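Local structure of (S)-ureidoglycine aminohydrolase (Escherichia coli, 1RC6) at residues 205-215 with 221-229; 66-77 with 115-123. The protein catalyses the hydrolytic deamination of (S)-ureidoglycine to (S)-ureidoglycolate and ammonia, a manganese-dependent step of allantoin degradation in anaerobic nitrogen assimilation. All coordinates share one frame; numbering follows the deposited sequence.

Contact 1. Residues 205-215 with 221-229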
loop_
_atom_site.group_PDB
_atom_site.type_symbol
_atom_site.label_atom_id
_atom_site.label_comp_id
_atom_site.label_asym_id
_atom_site.label_seq_id
_atom_site.Cartn_x
_atom_site.Cartn_y
_atom_site.Cartn_z
ATOM N N TYR A 205 -1.965 1.726 4.614
ATOM C CA TYR A 205 -3.141 0.893 4.779
ATOM C C TYR A 205 -2.885 0.125 6.066
ATOM O O TYR A 205 -1.880 -0.578 6.183
ATOM C CB TYR A 205 -3.288 -0.097 3.632
ATOM C CG TYR A 205 -4.466 -1.026 3.799
ATOM C CD1 TYR A 205 -5.771 -0.577 3.575
ATOM C CD2 TYR A 205 -4.286 -2.355 4.189
ATOM C CE1 TYR A 205 -6.867 -1.430 3.732
ATOM C CE2 TYR A 205 -5.375 -3.215 4.348
ATOM C CZ TYR A 205 -6.661 -2.747 4.117
ATOM O OH TYR A 205 -7.740 -3.599 4.266
ATOM N N ILE A 206 -3.784 0.273 7.034
ATOM C CA ILE A 206 -3.638 -0.405 8.313
ATOM C C ILE A 206 -3.911 -1.884 8.148
ATOM O O ILE A 206 -5.049 -2.293 7.912
ATOM C CB ILE A 206 -4.609 0.154 9.328
ATOM C CG1 ILE A 206 -4.468 1.674 9.371
ATOM C CG2 ILE A 206 -4.343 -0.468 10.689
ATOM C CD1 ILE A 206 -3.090 2.150 9.755
ATOM N N LEU A 207 -2.855 -2.680 8.280
ATOM C CA LEU A 207 -2.937 -4.128 8.122
ATOM C C LEU A 207 -3.594 -4.875 9.271
ATOM O O LEU A 207 -4.296 -5.865 9.059
ATOM C CB LEU A 207 -1.544 -4.701 7.898
ATOM C CG LEU A 207 -0.947 -4.381 6.539
ATOM C CD1 LEU A 207 0.474 -4.895 6.481
ATOM C CD2 LEU A 207 -1.802 -5.023 5.458
ATOM N N SER A 208 -3.356 -4.412 10.489
ATOM C CA SER A 208 -3.937 -5.084 11.636
ATOM C C SER A 208 -3.834 -4.257 12.896
ATOM O O SER A 208 -3.143 -3.242 12.945
ATOM C CB SER A 208 -3.239 -6.424 11.872
ATOM O OG SER A 208 -1.944 -6.222 12.419
ATOM N N GLY A 209 -4.533 -4.723 13.921
ATOM C CA GLY A 209 -4.512 -4.047 15.193
ATOM C C GLY A 209 -5.372 -2.811 15.213
ATOM O O GLY A 209 -6.301 -2.663 14.429
ATOM N N GLN A 210 -5.039 -1.913 16.123
ATOM C CA GLN A 210 -5.774 -0.684 16.290
ATOM C C GLN A 210 -4.850 0.290 16.984
ATOM O O GLN A 210 -4.099 -0.087 17.879
ATOM C CB GLN A 210 -7.004 -0.952 17.149
ATOM C CG GLN A 210 -7.663 0.287 17.703
ATOM C CD GLN A 210 -8.861 -0.047 18.566
ATOM O OE1 GLN A 210 -8.763 -0.862 19.484
ATOM N NE2 GLN A 210 -9.999 0.580 18.279
ATOM N N GLY A 211 -4.894 1.544 16.571
ATOM C CA GLY A 211 -4.037 2.524 17.196
ATOM C C GLY A 211 -4.634 3.898 17.058
ATOM O O GLY A 211 -5.793 4.041 16.690
ATOM N N VAL A 212 -3.841 4.914 17.366
ATOM C CA VAL A 212 -4.297 6.283 17.250
ATOM C C VAL A 212 -3.241 7.092 16.513
ATOM O O VAL A 212 -2.049 7.044 16.835
ATOM C CB VAL A 212 -4.563 6.901 18.632
ATOM C CG1 VAL A 212 -5.008 8.346 18.481
ATOM C CG2 VAL A 212 -5.634 6.100 19.348
ATOM N N TYR A 213 -3.694 7.828 15.509
ATOM C CA TYR A 213 -2.811 8.645 14.698
ATOM C C TYR A 213 -3.023 10.110 15.005
ATOM O O TYR A 213 -4.078 10.503 15.489
ATOM C CB TYR A 213 -3.088 8.408 13.212
ATOM C CG TYR A 213 -1.944 7.780 12.458
ATOM C CD1 TYR A 213 -1.470 6.510 12.793
ATOM C CD2 TYR A 213 -1.342 8.453 11.397
ATOM C CE1 TYR A 213 -0.422 5.925 12.088
ATOM C CE2 TYR A 213 -0.294 7.877 10.686
ATOM C CZ TYR A 213 0.161 6.616 11.036
ATOM O OH TYR A 213 1.202 6.056 10.332
ATOM N N ASN A 214 -2.009 10.909 14.714
ATOM C CA ASN A 214 -2.074 12.340 14.926
ATOM C C ASN A 214 -1.655 12.994 13.626
ATOM O O ASN A 214 -0.474 13.276 13.414
ATOM C CB ASN A 214 -1.123 12.771 16.041
ATOM C CG ASN A 214 -1.117 14.273 16.247
ATOM O OD1 ASN A 214 -2.092 14.848 16.728
ATOM N ND2 ASN A 214 -0.019 14.920 15.868
ATOM N N LEU A 215 -2.630 13.225 12.754
ATOM C CA LEU A 215 -2.371 13.839 11.459
ATOM C C LEU A 215 -2.170 15.349 11.577
ATOM O O LEU A 215 -1.080 15.808 11.927
ATOM C CB LEU A 215 -3.521 13.525 10.493
ATOM C CG LEU A 215 -3.807 12.043 10.195
ATOM C CD1 LEU A 215 -2.537 11.359 9.709
ATOM C CD2 LEU A 215 -4.333 11.348 11.442
ATOM N N PRO A 221 -8.796 7.863 15.869
ATOM C CA PRO A 221 -8.595 6.428 16.056
ATOM C C PRO A 221 -8.446 5.794 14.672
ATOM O O PRO A 221 -9.177 6.123 13.733
ATOM C CB PRO A 221 -9.861 5.986 16.799
ATOM C CG PRO A 221 -10.882 7.034 16.427
ATOM C CD PRO A 221 -10.084 8.311 16.419
ATOM N N VAL A 222 -7.471 4.909 14.546
ATOM C CA VAL A 222 -7.209 4.248 13.287
ATOM C C VAL A 222 -7.297 2.752 13.515
ATOM O O VAL A 222 -7.019 2.274 14.613
ATOM C CB VAL A 222 -5.818 4.625 12.791
ATOM C CG1 VAL A 222 -5.426 3.757 11.635
ATOM C CG2 VAL A 222 -5.807 6.073 12.373
ATOM N N LYS A 223 -7.687 2.005 12.493
ATOM C CA LYS A 223 -7.790 0.572 12.677
ATOM C C LYS A 223 -7.682 -0.226 11.398
ATOM O O LYS A 223 -7.745 0.315 10.301
ATOM C CB LYS A 223 -9.105 0.235 13.372
ATOM C CG LYS A 223 -10.342 0.480 12.524
ATOM C CD LYS A 223 -11.602 0.468 13.389
ATOM C CE LYS A 223 -12.868 0.405 12.553
ATOM N NZ LYS A 223 -12.993 -0.912 11.876
ATOM N N LYS A 224 -7.511 -1.527 11.566
ATOM C CA LYS A 224 -7.399 -2.452 10.455
ATOM C C LYS A 224 -8.436 -2.107 9.400
ATOM O O LYS A 224 -9.612 -1.946 9.717
ATOM C CB LYS A 224 -7.604 -3.871 10.971
ATOM C CG LYS A 224 -7.698 -4.949 9.926
ATOM C CD LYS A 224 -7.447 -6.298 10.591
ATOM C CE LYS A 224 -7.789 -7.460 9.680
ATOM N NZ LYS A 224 -9.262 -7.558 9.446
ATOM N N GLY A 225 -7.993 -1.969 8.153
ATOM C CA GLY A 225 -8.901 -1.638 7.071
ATOM C C GLY A 225 -8.873 -0.171 6.665
ATOM O O GLY A 225 -9.292 0.181 5.563
ATOM N N ASP A 226 -8.391 0.691 7.551
ATOM C CA ASP A 226 -8.315 2.118 7.257
ATOM C C ASP A 226 -7.155 2.422 6.320
ATOM O O ASP A 226 -6.170 1.680 6.270
ATOM C CB ASP A 226 -8.115 2.926 8.541
ATOM C CG ASP A 226 -9.369 3.009 9.395
ATOM O OD1 ASP A 226 -9.287 3.614 10.488
ATOM O OD2 ASP A 226 -10.430 2.479 8.978
ATOM N N TYR A 227 -7.272 3.525 5.586
ATOM C CA TYR A 227 -6.230 3.945 4.673
ATOM C C TYR A 227 -5.931 5.393 4.966
ATOM O O TYR A 227 -6.836 6.169 5.209
ATOM C CB TYR A 227 -6.672 3.828 3.218
ATOM C CG TYR A 227 -5.612 4.329 2.267
ATOM C CD1 TYR A 227 -4.495 3.553 1.965
ATOM C CD2 TYR A 227 -5.694 5.605 1.718
ATOM C CE1 TYR A 227 -3.478 4.041 1.135
ATOM C CE2 TYR A 227 -4.695 6.107 0.888
ATOM C CZ TYR A 227 -3.594 5.324 0.602
ATOM O OH TYR A 227 -2.621 5.826 -0.218
ATOM N N ILE A 228 -4.664 5.769 4.914
ATOM C CA ILE A 228 -4.311 7.140 5.208
ATOM C C ILE A 228 -3.358 7.741 4.194
ATOM O O ILE A 228 -2.315 7.158 3.892
ATOM C CB ILE A 228 -3.635 7.239 6.575
ATOM C CG1 ILE A 228 -4.448 6.478 7.610
ATOM C CG2 ILE A 228 -3.473 8.696 6.969
ATOM C CD1 ILE A 228 -3.748 6.365 8.934
ATOM N N PHE A 229 -3.718 8.910 3.677
ATOM C CA PHE A 229 -2.855 9.608 2.738
ATOM C C PHE A 229 -2.170 10.776 3.434
ATOM O O PHE A 229 -2.815 11.753 3.792
ATOM C CB PHE A 229 -3.634 10.160 1.549
ATOM C CG PHE A 229 -2.815 11.072 0.687
ATOM C CD1 PHE A 229 -3.137 12.419 0.571
ATOM C CD2 PHE A 229 -1.693 10.586 0.010
ATOM C CE1 PHE A 229 -2.352 13.276 -0.214
ATOM C CE2 PHE A 229 -0.906 11.424 -0.769
ATOM C CZ PHE A 229 -1.233 12.772 -0.884
#
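Tyr205 lies alongside the turn at Gly225 and Asp226, and its side chain can be followed outward atom by atom. Tyr205 CB sits 4.2 Å from Tyr227 CD1, its partner in a non-hydrogen-bonded antiparallel pair. With CG opposite the backbone N (chi1 177°), the ring is directed along the turn, and CD1 of Tyr205 passes 3.5 Å from Asp226 O. Next, CE1 of Tyr205 comes 3.4 Å from Gly225 O. OH of Tyr205 ends 3.6 Å from Gly225 CA. A long flat ring suits this place because it runs along the Gly225-Asp226 end of the turn. Glycine suits the backbone at Gly225, where phi is 101° and a CB would be jammed against the carbonyl O of Lys224. An alanine in place of Tyr205 would remove the ring and probably uncover the Gly225 and Asp226 carbonyls on that side.

Backbone bonds fix the same turn, a type II turn from Lys223 to Asp226. Ile206 N donates to Asp226 O (2.9 Å), and Gly225 N donates to Ile206 O (3.0 Å). Within the turn, Lys223 N donates to Asp226 OD1 from above the carboxylate plane; the same oxygen forms a salt bridge with Arg18.

On the other face, Ile206 and Val222 meet at about a right angle, branched aliphatic chains filling the interior. Ile228 CD1 lies over the face of the Tyr213 ring, 4.1 Å from its centroid, in a CH-pi contact, although Tyr213 is poorly ordered. Further along, Gly211 and Val222 exchange two backbone bonds. Leu207 and Ser208 both face Ser248, a classic beta bulge. Antiparallel strands joined by tight turns in this way build the cupin beta-barrel, here in the C-terminal cupin domain, with Tyr213 and Leu215 next to Tyr249 and Gln236, probable substrate-binding residues.

Contact 2. Residues 66-77 with 115-123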
loop_
_atom_site.group_PDB
_atom_site.type_symbol
_atom_site.label_atom_id
_atom_site.label_comp_id
_atom_site.label_asym_id
_atom_site.label_seq_id
_atom_site.Cartn_x
_atom_site.Cartn_y
_atom_site.Cartn_z
ATOM N N LEU A 66 -10.376 -10.030 -4.095
ATOM C CA LEU A 66 -10.578 -10.968 -5.182
ATOM C C LEU A 66 -11.556 -12.062 -4.838
ATOM O O LEU A 66 -11.397 -12.763 -3.840
ATOM C CB LEU A 66 -9.244 -11.595 -5.556
ATOM C CG LEU A 66 -8.145 -10.549 -5.761
ATOM C CD1 LEU A 66 -6.791 -11.231 -5.706
ATOM C CD2 LEU A 66 -8.365 -9.803 -7.092
ATOM N N HIS A 67 -12.581 -12.201 -5.661
ATOM C CA HIS A 67 -13.545 -13.267 -5.458
ATOM C C HIS A 67 -13.017 -14.465 -6.257
ATOM O O HIS A 67 -11.868 -14.441 -6.721
ATOM C CB HIS A 67 -14.921 -12.809 -5.938
ATOM C CG HIS A 67 -15.497 -11.713 -5.098
ATOM N ND1 HIS A 67 -15.839 -10.477 -5.608
ATOM C CD2 HIS A 67 -15.706 -11.638 -3.761
ATOM C CE1 HIS A 67 -16.224 -9.687 -4.621
ATOM N NE2 HIS A 67 -16.151 -10.367 -3.491
ATOM N N GLN A 68 -13.821 -15.512 -6.409
ATOM C CA GLN A 68 -13.366 -16.667 -7.165
ATOM C C GLN A 68 -13.010 -16.252 -8.587
ATOM O O GLN A 68 -13.844 -15.715 -9.314
ATOM C CB GLN A 68 -14.445 -17.735 -7.186
ATOM C CG GLN A 68 -14.933 -18.073 -5.809
ATOM C CD GLN A 68 -15.945 -19.182 -5.802
ATOM O OE1 GLN A 68 -16.720 -19.346 -6.754
ATOM N NE2 GLN A 68 -15.966 -19.941 -4.720
ATOM N N ASN A 69 -11.761 -16.499 -8.968
ATOM C CA ASN A 69 -11.263 -16.144 -10.290
ATOM C C ASN A 69 -11.125 -14.648 -10.462
ATOM O O ASN A 69 -11.020 -14.146 -11.581
ATOM C CB ASN A 69 -12.172 -16.692 -11.379
ATOM C CG ASN A 69 -12.126 -18.195 -11.460
ATOM O OD1 ASN A 69 -12.877 -18.886 -10.768
ATOM N ND2 ASN A 69 -11.224 -18.717 -12.294
ATOM N N GLY A 70 -11.128 -13.938 -9.342
ATOM C CA GLY A 70 -10.998 -12.501 -9.394
ATOM C C GLY A 70 -9.539 -12.134 -9.547
ATOM O O GLY A 70 -8.661 -12.785 -8.974
ATOM N N GLY A 71 -9.279 -11.096 -10.330
ATOM C CA GLY A 71 -7.922 -10.659 -10.544
ATOM C C GLY A 71 -7.866 -9.901 -11.846
ATOM O O GLY A 71 -8.888 -9.394 -12.329
ATOM N N ASN A 72 -6.674 -9.820 -12.422
ATOM C CA ASN A 72 -6.499 -9.123 -13.679
ATOM C C ASN A 72 -5.592 -9.955 -14.548
ATOM O O ASN A 72 -4.400 -10.101 -14.278
ATOM C CB ASN A 72 -5.890 -7.744 -13.439
ATOM C CG ASN A 72 -5.860 -6.899 -14.690
ATOM O OD1 ASN A 72 -5.302 -7.300 -15.713
ATOM N ND2 ASN A 72 -6.460 -5.716 -14.615
ATOM N N GLN A 73 -6.180 -10.514 -15.592
ATOM C CA GLN A 73 -5.465 -11.361 -16.524
ATOM C C GLN A 73 -4.992 -10.551 -17.719
ATOM O O GLN A 73 -4.254 -11.035 -18.559
ATOM C CB GLN A 73 -6.393 -12.476 -16.983
ATOM C CG GLN A 73 -6.945 -13.313 -15.843
ATOM C CD GLN A 73 -5.947 -14.327 -15.335
ATOM O OE1 GLN A 73 -4.810 -13.990 -15.018
ATOM N NE2 GLN A 73 -6.371 -15.581 -15.248
ATOM N N GLN A 74 -5.417 -9.302 -17.781
ATOM C CA GLN A 74 -5.053 -8.436 -18.880
ATOM C C GLN A 74 -3.674 -7.819 -18.762
ATOM O O GLN A 74 -3.043 -7.534 -19.766
ATOM C CB GLN A 74 -6.086 -7.333 -19.009
ATOM C CG GLN A 74 -5.716 -6.234 -19.977
ATOM C CD GLN A 74 -6.819 -5.196 -20.089
ATOM O OE1 GLN A 74 -7.975 -5.536 -20.362
ATOM N NE2 GLN A 74 -6.473 -3.927 -19.876
ATOM N N GLY A 75 -3.200 -7.617 -17.542
ATOM C CA GLY A 75 -1.899 -7.004 -17.370
ATOM C C GLY A 75 -2.088 -5.649 -16.713
ATOM O O GLY A 75 -2.640 -4.729 -17.320
ATOM N N PHE A 76 -1.615 -5.528 -15.476
ATOM C CA PHE A 76 -1.763 -4.309 -14.705
ATOM C C PHE A 76 -0.848 -3.138 -15.048
ATOM O O PHE A 76 -1.330 -2.011 -15.251
ATOM C CB PHE A 76 -1.641 -4.628 -13.212
ATOM C CG PHE A 76 -1.720 -3.417 -12.322
ATOM C CD1 PHE A 76 -2.764 -2.507 -12.454
ATOM C CD2 PHE A 76 -0.752 -3.190 -11.346
ATOM C CE1 PHE A 76 -2.847 -1.384 -11.623
ATOM C CE2 PHE A 76 -0.822 -2.074 -10.509
ATOM C CZ PHE A 76 -1.871 -1.169 -10.647
ATOM N N GLY A 77 0.454 -3.373 -15.110
ATOM C CA GLY A 77 1.369 -2.271 -15.397
ATOM C C GLY A 77 1.088 -1.224 -16.483
ATOM O O GLY A 77 -0.013 -0.699 -16.615
ATOM N N SER A 115 7.101 -4.093 -17.303
ATOM C CA SER A 115 6.731 -5.469 -17.028
ATOM C C SER A 115 5.330 -5.624 -16.467
ATOM O O SER A 115 5.147 -5.676 -15.258
ATOM C CB SER A 115 7.732 -6.110 -16.074
ATOM O OG SER A 115 9.005 -6.205 -16.676
ATOM N N LEU A 116 4.343 -5.687 -17.357
ATOM C CA LEU A 116 2.961 -5.884 -16.965
ATOM C C LEU A 116 2.844 -7.024 -15.968
ATOM O O LEU A 116 3.598 -8.003 -16.017
ATOM C CB LEU A 116 2.123 -6.214 -18.181
ATOM C CG LEU A 116 1.428 -5.030 -18.854
ATOM C CD1 LEU A 116 2.330 -3.808 -18.837
ATOM C CD2 LEU A 116 1.016 -5.440 -20.263
ATOM N N MET A 117 1.884 -6.895 -15.063
ATOM C CA MET A 117 1.652 -7.892 -14.026
ATOM C C MET A 117 0.228 -8.427 -14.157
ATOM O O MET A 117 -0.689 -7.688 -14.530
ATOM C CB MET A 117 1.835 -7.235 -12.662
ATOM C CG MET A 117 1.211 -7.975 -11.501
ATOM S SD MET A 117 1.026 -6.938 -10.003
ATOM C CE MET A 117 2.752 -6.418 -9.692
ATOM N N THR A 118 0.049 -9.716 -13.893
ATOM C CA THR A 118 -1.283 -10.303 -13.934
ATOM C C THR A 118 -1.411 -11.072 -12.647
ATOM O O THR A 118 -0.410 -11.488 -12.068
ATOM C CB THR A 118 -1.494 -11.252 -15.125
ATOM O OG1 THR A 118 -0.403 -12.174 -15.209
ATOM C CG2 THR A 118 -1.616 -10.454 -16.423
ATOM N N PHE A 119 -2.636 -11.235 -12.171
ATOM C CA PHE A 119 -2.831 -11.947 -10.923
ATOM C C PHE A 119 -4.252 -12.418 -10.817
ATOM O O PHE A 119 -5.159 -11.814 -11.371
ATOM C CB PHE A 119 -2.496 -11.055 -9.728
ATOM C CG PHE A 119 -3.146 -9.719 -9.786
ATOM C CD1 PHE A 119 -2.436 -8.600 -10.222
ATOM C CD2 PHE A 119 -4.493 -9.580 -9.469
ATOM C CE1 PHE A 119 -3.063 -7.359 -10.345
ATOM C CE2 PHE A 119 -5.132 -8.347 -9.590
ATOM C CZ PHE A 119 -4.416 -7.232 -10.030
ATOM N N VAL A 120 -4.435 -13.512 -10.101
ATOM C CA VAL A 120 -5.739 -14.088 -9.935
ATOM C C VAL A 120 -5.800 -14.780 -8.607
ATOM O O VAL A 120 -4.795 -15.250 -8.076
ATOM C CB VAL A 120 -6.047 -15.127 -11.032
ATOM C CG1 VAL A 120 -7.317 -15.894 -10.690
ATOM C CG2 VAL A 120 -6.236 -14.430 -12.344
ATOM N N ASN A 121 -7.006 -14.825 -8.068
ATOM C CA ASN A 121 -7.233 -15.487 -6.814
ATOM C C ASN A 121 -6.869 -16.945 -7.041
ATOM O O ASN A 121 -7.245 -17.535 -8.057
ATOM C CB ASN A 121 -8.690 -15.382 -6.434
ATOM C CG ASN A 121 -8.912 -15.709 -5.006
ATOM O OD1 ASN A 121 -8.034 -16.254 -4.340
ATOM N ND2 ASN A 121 -10.092 -15.391 -4.510
ATOM N N ALA A 122 -6.140 -17.525 -6.097
ATOM C CA ALA A 122 -5.712 -18.911 -6.225
ATOM C C ALA A 122 -6.483 -19.832 -5.297
ATOM O O ALA A 122 -6.213 -21.034 -5.244
ATOM C CB ALA A 122 -4.227 -19.022 -5.953
ATOM N N GLN A 123 -7.448 -19.281 -4.569
ATOM C CA GLN A 123 -8.234 -20.100 -3.663
ATOM C C GLN A 123 -9.728 -19.910 -3.861
ATOM O O GLN A 123 -10.153 -19.107 -4.675
ATOM C CB GLN A 123 -7.837 -19.810 -2.220
ATOM C CG GLN A 123 -8.221 -18.447 -1.699
ATOM C CD GLN A 123 -7.695 -18.219 -0.289
ATOM O OE1 GLN A 123 -8.244 -17.422 0.477
ATOM N NE2 GLN A 123 -6.616 -18.921 0.059
#
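Asn72 and Phe119 meet through both backbone and side chain. As a hydrogen-bonded antiparallel pair they exchange two bonds, Asn72 N to Phe119 O (2.7 Å) and Phe119 N to Asn72 O (3.0 Å). The pairing continues past Gly71 and Val120, with Asn121 N giving to Gly70 O. Gly71 faces Val120 with phi 157°; a CB there would collide with Phe119 O and Val120 CA, which explains the glycine.

Side-chain amides supply the second set of bonds. Gly70 N closes the type II turn from His67 to Gly70 by donating to His67 O. Asn121 ND2 braces that carbonyl from the opposite face, reaching His67 O at 3.0 Å from above its plane. Asn121 OD1 accepts from Gln123 N in an Asx turn and from Ser127 OG. The Asn72 side chain has CG anti to the backbone N (chi1 -172°), a position from which OD1 of Asn72 accepts from Gly75 N at 2.8 Å, an Asx motif that rounds the loop; asparagine suits both places, being short enough to fold back on its own chain.

Apolar contacts centre on the Phe119 ring. CB of Asn72 lies over one face, 4.2 Å from the ring centroid, as a CH-pi contact; Leu66 CD2 comes to the ring edge, 4.3 Å from Phe119 CE2. Phe76 CB touches CE1 of Phe119 at 4.2 Å.

Beyond the two segments, Phe119 also packs on Leu85 of strand 81-89, Ile92 of strand 91-96 and Phe42 of strand 42-43. Strand 118-121 borders strand 91-96, to which Thr118 and Val120 are bonded, and strand 60-67 brings Leu66 alongside strand 127-135.

Overall arrangement
Contact 1 and contact 2 lie on opposite sides of the chain's centre, their own centres 27 Å apart, in different cupin domains, and they share no strand. Both are partly buried, but contact 1 has more buried residues and only one exposed, whereas contact 2 has five exposed residues. Their chemistry follows: 205-215 with 221-229 combines backbone bonds with aliphatic and tyrosine packing that reaches the probable substrate site, while 66-77 with 115-123, remote from the known or predicted sites, relies more on asparagine amides and several glycines to shape a winding loop along one strand. In each, a type II turn is secured by a side-chain oxygen or amide.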